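PDB 6XJJ: 2-oxoglutarate-dependent dioxygenase tropC, which acts as an iron- and 2-oxoglutarate-dependent dioxygenase in the biosynthesis of fungal tropolones. Local coordinates for residues A87-L101 with L169-Y181. Numbering follows the deposited sequence.
Sequences AREKIFGCTKKFFDL and LSDKEFRQPVMEY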
loop_
_atom_site.group_PDB
_atom_site.type_symbol
_atom_site.label_atom_id
_atom_site.label_comp_id
_atom_site.label_asym_id
_atom_site.label_seq_id
_atom_site.Cartn_x
_atom_site.Cartn_y
_atom_site.Cartn_z
ATOM N N ALA A 87 -15.224 0.817 -8.458
ATOM C CA ALA A 87 -13.838 0.426 -8.674
ATOM C C ALA A 87 -13.327 -0.421 -7.523
ATOM O O ALA A 87 -12.523 -1.340 -7.724
ATOM C CB ALA A 87 -12.964 1.665 -8.847
ATOM N N ARG A 88 -13.787 -0.131 -6.306
ATOM C CA ARG A 88 -13.360 -0.918 -5.157
ATOM C C ARG A 88 -14.045 -2.277 -5.161
ATOM O O ARG A 88 -13.420 -3.296 -4.852
ATOM C CB ARG A 88 -13.652 -0.148 -3.866
ATOM C CG ARG A 88 -12.931 1.201 -3.790
ATOM C CD ARG A 88 -13.150 1.902 -2.463
ATOM N NE ARG A 88 -14.561 2.194 -2.238
ATOM C CZ ARG A 88 -15.387 1.421 -1.534
ATOM N NH1 ARG A 88 -14.953 0.292 -0.992
ATOM N NH2 ARG A 88 -16.658 1.772 -1.385
ATOM N N GLU A 89 -15.328 -2.311 -5.535
ATOM C CA GLU A 89 -16.020 -3.581 -5.712
ATOM C C GLU A 89 -15.299 -4.457 -6.727
ATOM O O GLU A 89 -15.109 -5.659 -6.502
ATOM C CB GLU A 89 -17.458 -3.325 -6.159
ATOM C CG GLU A 89 -18.334 -2.682 -5.105
ATOM C CD GLU A 89 -19.650 -2.185 -5.676
ATOM O OE1 GLU A 89 -19.804 -2.203 -6.920
ATOM O OE2 GLU A 89 -20.525 -1.757 -4.892
ATOM N N LYS A 90 -14.875 -3.871 -7.845
ATOM C CA LYS A 90 -14.377 -4.686 -8.940
ATOM C C LYS A 90 -13.041 -5.328 -8.579
ATOM O O LYS A 90 -12.802 -6.485 -8.941
ATOM C CB LYS A 90 -14.273 -3.827 -10.205
ATOM C CG LYS A 90 -14.253 -4.614 -11.500
ATOM C CD LYS A 90 -14.036 -3.731 -12.728
ATOM C CE LYS A 90 -15.160 -2.714 -12.921
ATOM N NZ LYS A 90 -14.996 -1.950 -14.198
ATOM N N ILE A 91 -12.185 -4.625 -7.828
ATOM C CA ILE A 91 -10.861 -5.171 -7.521
ATOM C C ILE A 91 -10.943 -6.285 -6.478
ATOM O O ILE A 91 -10.124 -7.211 -6.498
ATOM C CB ILE A 91 -9.892 -4.062 -7.064
ATOM C CG1 ILE A 91 -8.443 -4.549 -7.111
ATOM C CG2 ILE A 91 -10.196 -3.599 -5.648
ATOM C CD1 ILE A 91 -7.905 -4.779 -8.519
ATOM N N PHE A 92 -11.897 -6.217 -5.540
ATOM C CA PHE A 92 -12.114 -7.366 -4.666
ATOM C C PHE A 92 -12.730 -8.536 -5.416
ATOM O O PHE A 92 -12.505 -9.691 -5.042
ATOM C CB PHE A 92 -12.994 -7.013 -3.470
ATOM C CG PHE A 92 -12.304 -6.190 -2.436
ATOM C CD1 PHE A 92 -11.280 -6.736 -1.688
ATOM C CD2 PHE A 92 -12.727 -4.907 -2.149
ATOM C CE1 PHE A 92 -10.645 -5.999 -0.717
ATOM C CE2 PHE A 92 -12.098 -4.164 -1.168
ATOM C CZ PHE A 92 -11.059 -4.715 -0.449
ATOM N N GLY A 93 -13.516 -8.268 -6.456
ATOM C CA GLY A 93 -13.925 -9.347 -7.338
ATOM C C GLY A 93 -12.731 -10.066 -7.932
ATOM O O GLY A 93 -12.640 -11.294 -7.879
ATOM N N CYS A 94 -11.785 -9.302 -8.489
ATOM C CA CYS A 94 -10.587 -9.906 -9.061
ATOM C C CYS A 94 -9.817 -10.700 -8.017
ATOM O O CYS A 94 -9.332 -11.802 -8.295
ATOM C CB CYS A 94 -9.686 -8.832 -9.670
ATOM S SG CYS A 94 -10.397 -8.045 -11.089
ATOM N N THR A 95 -9.696 -10.154 -6.808
ATOM C CA THR A 95 -8.859 -10.780 -5.795
ATOM C C THR A 95 -9.432 -12.123 -5.366
ATOM O O THR A 95 -8.692 -13.099 -5.210
ATOM C CB THR A 95 -8.725 -9.837 -4.606
ATOM O OG1 THR A 95 -8.252 -8.567 -5.070
ATOM C CG2 THR A 95 -7.732 -10.384 -3.619
ATOM N N LYS A 96 -10.751 -12.192 -5.187
ATOM C CA LYS A 96 -11.393 -13.451 -4.826
ATOM C C LYS A 96 -11.291 -14.481 -5.946
ATOM O O LYS A 96 -10.963 -15.643 -5.691
ATOM C CB LYS A 96 -12.845 -13.179 -4.440
ATOM C CG LYS A 96 -13.696 -14.406 -4.169
ATOM C CD LYS A 96 -15.033 -14.000 -3.568
ATOM C CE LYS A 96 -16.101 -15.069 -3.742
ATOM N NZ LYS A 96 -15.723 -16.399 -3.203
ATOM N N LYS A 97 -11.558 -14.082 -7.190
ATOM C CA LYS A 97 -11.374 -15.004 -8.305
ATOM C C LYS A 97 -9.965 -15.572 -8.343
ATOM O O LYS A 97 -9.782 -16.769 -8.592
ATOM C CB LYS A 97 -11.713 -14.319 -9.632
ATOM C CG LYS A 97 -13.205 -14.307 -9.937
ATOM C CD LYS A 97 -13.564 -13.456 -11.143
ATOM C CE LYS A 97 -15.044 -13.600 -11.468
ATOM N NZ LYS A 97 -15.490 -12.710 -12.570
ATOM N N PHE A 98 -8.951 -14.745 -8.093
ATOM C CA PHE A 98 -7.587 -15.248 -8.199
ATOM C C PHE A 98 -7.280 -16.257 -7.098
ATOM O O PHE A 98 -6.817 -17.369 -7.372
ATOM C CB PHE A 98 -6.578 -14.106 -8.156
ATOM C CG PHE A 98 -5.164 -14.579 -8.176
ATOM C CD1 PHE A 98 -4.563 -14.940 -9.368
ATOM C CD2 PHE A 98 -4.447 -14.705 -7.002
ATOM C CE1 PHE A 98 -3.263 -15.396 -9.392
ATOM C CE2 PHE A 98 -3.148 -15.159 -7.020
ATOM C CZ PHE A 98 -2.554 -15.508 -8.220
ATOM N N PHE A 99 -7.516 -15.886 -5.843
ATOM C CA PHE A 99 -7.153 -16.784 -4.762
ATOM C C PHE A 99 -8.070 -17.997 -4.680
ATOM O O PHE A 99 -7.672 -19.012 -4.098
ATOM C CB PHE A 99 -7.116 -16.014 -3.445
ATOM C CG PHE A 99 -5.984 -15.030 -3.369
ATOM C CD1 PHE A 99 -4.685 -15.481 -3.185
ATOM C CD2 PHE A 99 -6.205 -13.667 -3.463
ATOM C CE1 PHE A 99 -3.624 -14.590 -3.114
ATOM C CE2 PHE A 99 -5.146 -12.765 -3.388
ATOM C CZ PHE A 99 -3.857 -13.230 -3.215
ATOM N N ASP A 100 -9.260 -17.944 -5.283
ATOM C CA ASP A 100 -10.088 -19.142 -5.373
ATOM C C ASP A 100 -9.496 -20.198 -6.300
ATOM O O ASP A 100 -9.979 -21.336 -6.301
ATOM C CB ASP A 100 -11.498 -18.779 -5.840
ATOM C CG ASP A 100 -12.317 -18.112 -4.750
ATOM O OD1 ASP A 100 -11.904 -18.176 -3.569
ATOM O OD2 ASP A 100 -13.378 -17.534 -5.072
ATOM N N LEU A 101 -8.462 -19.856 -7.071
ATOM C CA LEU A 101 -7.853 -20.807 -7.987
ATOM C C LEU A 101 -7.199 -21.957 -7.222
ATOM O O LEU A 101 -6.832 -21.811 -6.052
ATOM C CB LEU A 101 -6.808 -20.108 -8.856
ATOM C CG LEU A 101 -7.315 -19.091 -9.885
ATOM C CD1 LEU A 101 -6.165 -18.286 -10.486
ATOM C CD2 LEU A 101 -8.072 -19.802 -10.988
ATOM N N LEU A 169 -7.405 -17.234 -16.118
ATOM C CA LEU A 169 -8.335 -16.115 -16.054
ATOM C C LEU A 169 -8.237 -15.277 -17.324
ATOM O O LEU A 169 -7.158 -15.133 -17.911
ATOM C CB LEU A 169 -8.066 -15.239 -14.816
ATOM C CG LEU A 169 -8.251 -15.912 -13.451
ATOM C CD1 LEU A 169 -7.954 -14.934 -12.311
ATOM C CD2 LEU A 169 -9.643 -16.501 -13.301
ATOM N N SER A 170 -9.375 -14.735 -17.748
ATOM C CA SER A 170 -9.432 -13.889 -18.928
ATOM C C SER A 170 -8.942 -12.485 -18.597
ATOM O O SER A 170 -9.056 -12.021 -17.461
ATOM C CB SER A 170 -10.862 -13.821 -19.469
ATOM O OG SER A 170 -11.735 -13.202 -18.540
ATOM N N ASP A 171 -8.392 -11.805 -19.609
ATOM C CA ASP A 171 -8.027 -10.403 -19.427
ATOM C C ASP A 171 -9.186 -9.622 -18.828
ATOM O O ASP A 171 -8.987 -8.754 -17.972
ATOM C CB ASP A 171 -7.596 -9.793 -20.762
ATOM C CG ASP A 171 -6.206 -10.220 -21.175
ATOM O OD1 ASP A 171 -5.455 -10.721 -20.305
ATOM O OD2 ASP A 171 -5.854 -10.049 -22.362
ATOM N N LYS A 172 -10.410 -9.944 -19.251
ATOM C CA LYS A 172 -11.584 -9.197 -18.818
ATOM C C LYS A 172 -11.918 -9.471 -17.358
ATOM O O LYS A 172 -12.371 -8.569 -16.643
ATOM C CB LYS A 172 -12.761 -9.543 -19.728
ATOM C CG LYS A 172 -14.034 -8.772 -19.457
ATOM C CD LYS A 172 -15.003 -8.918 -20.618
ATOM C CE LYS A 172 -16.240 -8.068 -20.419
ATOM N NZ LYS A 172 -17.025 -7.974 -21.680
ATOM N N GLU A 173 -11.700 -10.704 -16.895
ATOM C CA GLU A 173 -11.945 -11.023 -15.492
ATOM C C GLU A 173 -10.898 -10.405 -14.572
ATOM O O GLU A 173 -11.229 -9.982 -13.458
ATOM C CB GLU A 173 -11.992 -12.539 -15.298
ATOM C CG GLU A 173 -13.290 -13.197 -15.711
ATOM C CD GLU A 173 -13.164 -14.703 -15.694
ATOM O OE1 GLU A 173 -12.011 -15.191 -15.674
ATOM O OE2 GLU A 173 -14.200 -15.401 -15.683
ATOM N N PHE A 174 -9.635 -10.333 -15.002
ATOM C CA PHE A 174 -8.570 -10.123 -14.027
ATOM C C PHE A 174 -7.563 -9.060 -14.448
ATOM O O PHE A 174 -7.433 -8.032 -13.778
ATOM C CB PHE A 174 -7.866 -11.456 -13.766
ATOM C CG PHE A 174 -6.839 -11.399 -12.686
ATOM C CD1 PHE A 174 -7.224 -11.336 -11.359
ATOM C CD2 PHE A 174 -5.495 -11.449 -12.987
ATOM C CE1 PHE A 174 -6.291 -11.289 -10.357
ATOM C CE2 PHE A 174 -4.548 -11.410 -11.986
ATOM C CZ PHE A 174 -4.947 -11.332 -10.665
ATOM N N ARG A 175 -6.846 -9.285 -15.548
ATOM C CA ARG A 175 -5.738 -8.398 -15.888
ATOM C C ARG A 175 -6.209 -6.959 -16.093
ATOM O O ARG A 175 -5.664 -6.028 -15.485
ATOM C CB ARG A 175 -5.009 -8.907 -17.129
ATOM C CG ARG A 175 -3.857 -7.998 -17.515
ATOM C CD ARG A 175 -2.997 -8.549 -18.637
ATOM N NE ARG A 175 -1.942 -7.601 -18.994
ATOM C CZ ARG A 175 -0.909 -7.872 -19.786
ATOM N NH1 ARG A 175 -0.758 -9.082 -20.311
ATOM N NH2 ARG A 175 -0.013 -6.924 -20.046
ATOM N N GLN A 176 -7.208 -6.750 -16.958
ATOM C CA GLN A 176 -7.660 -5.388 -17.234
ATOM C C GLN A 176 -8.088 -4.672 -15.962
ATOM O O GLN A 176 -7.603 -3.555 -15.715
ATOM C CB GLN A 176 -8.799 -5.397 -18.263
ATOM C CG GLN A 176 -8.451 -5.985 -19.620
ATOM C CD GLN A 176 -9.657 -6.042 -20.552
ATOM O OE1 GLN A 176 -10.800 -5.908 -20.109
ATOM N NE2 GLN A 176 -9.411 -6.316 -21.832
ATOM N N PRO A 177 -8.966 -5.228 -15.123
ATOM C CA PRO A 177 -9.316 -4.512 -13.882
ATOM C C PRO A 177 -8.109 -4.204 -13.010
ATOM O O PRO A 177 -7.990 -3.086 -12.491
ATOM C CB PRO A 177 -10.273 -5.481 -13.180
ATOM C CG PRO A 177 -10.762 -6.390 -14.207
ATOM C CD PRO A 177 -9.747 -6.467 -15.289
ATOM N N VAL A 178 -7.228 -5.191 -12.810
ATOM C CA VAL A 178 -6.036 -5.004 -11.982
ATOM C C VAL A 178 -5.229 -3.804 -12.465
ATOM O O VAL A 178 -4.847 -2.931 -11.677
ATOM C CB VAL A 178 -5.192 -6.291 -11.979
ATOM C CG1 VAL A 178 -3.827 -6.047 -11.376
ATOM C CG2 VAL A 178 -5.911 -7.374 -11.190
ATOM N N MET A 179 -4.951 -3.748 -13.768
ATOM C CA MET A 179 -4.158 -2.641 -14.295
ATOM C C MET A 179 -4.918 -1.318 -14.244
ATOM O O MET A 179 -4.300 -0.264 -14.039
ATOM C CB MET A 179 -3.721 -2.945 -15.725
ATOM C CG MET A 179 -2.782 -4.143 -15.875
ATOM S SD MET A 179 -1.271 -4.059 -14.887
ATOM C CE MET A 179 -0.541 -2.538 -15.492
ATOM N N GLU A 180 -6.242 -1.341 -14.432
ATOM C CA GLU A 180 -7.024 -0.118 -14.274
ATOM C C GLU A 180 -6.960 0.395 -12.842
ATOM O O GLU A 180 -6.771 1.594 -12.616
ATOM C CB GLU A 180 -8.478 -0.344 -14.691
ATOM C CG GLU A 180 -8.708 -0.517 -16.189
ATOM C CD GLU A 180 -10.174 -0.764 -16.513
ATOM O OE1 GLU A 180 -10.981 -0.870 -15.559
ATOM O OE2 GLU A 180 -10.516 -0.877 -17.710
ATOM N N TYR A 181 -7.110 -0.499 -11.857
ATOM C CA TYR A 181 -7.002 -0.088 -10.462
ATOM C C TYR A 181 -5.618 0.482 -10.174
ATOM O O TYR A 181 -5.488 1.504 -9.487
ATOM C CB TYR A 181 -7.293 -1.279 -9.550
ATOM C CG TYR A 181 -7.334 -0.936 -8.082
ATOM C CD1 TYR A 181 -8.493 -0.447 -7.505
ATOM C CD2 TYR A 181 -6.211 -1.082 -7.278
ATOM C CE1 TYR A 181 -8.547 -0.131 -6.161
ATOM C CE2 TYR A 181 -6.249 -0.762 -5.934
ATOM C CZ TYR A 181 -7.424 -0.283 -5.383
ATOM O OH TYR A 181 -7.482 0.036 -4.048
#
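Helix 87-99 and helix 171-181 cross obliquely, nearer antiparallel than parallel (-128°), their axes 9.1 Å apart at closest approach, with I91 facing V178 and C94 facing F174. C94 sits where the backbones come nearest, its CA 5.4 Å from that of F174. Its SG, turned beside its own backbone N, lies between E173 O, in the wider, pi-type first turn, and the P177 ring just after it, while C94 CB is 3.9 Å from F174 CD1. Toward Y181, I91 lies across the phenol: CG1 sits over one ring face, 4.1 Å from the Y181 ring centroid, a CH-pi contact, while CD1 reaches on to V178. At the other end, F174 swings its ring toward F98, CG anti to the backbone N (chi1 -174°), bringing CE1 to 3.6 Å from F98 CB. The two rings are nearly parallel, at 19°, but barely overlap; F142 meets both. L169 CD1 approaches the edge of F98 and also touches L101. I91 and Y181 both rest on L253 and V314 of the double-stranded beta-helix (jelly-roll) core. The seam is thus essentially apolar, and the loose K97/E173 and K90/E180 charge pairs at its margin probably add only weak attraction.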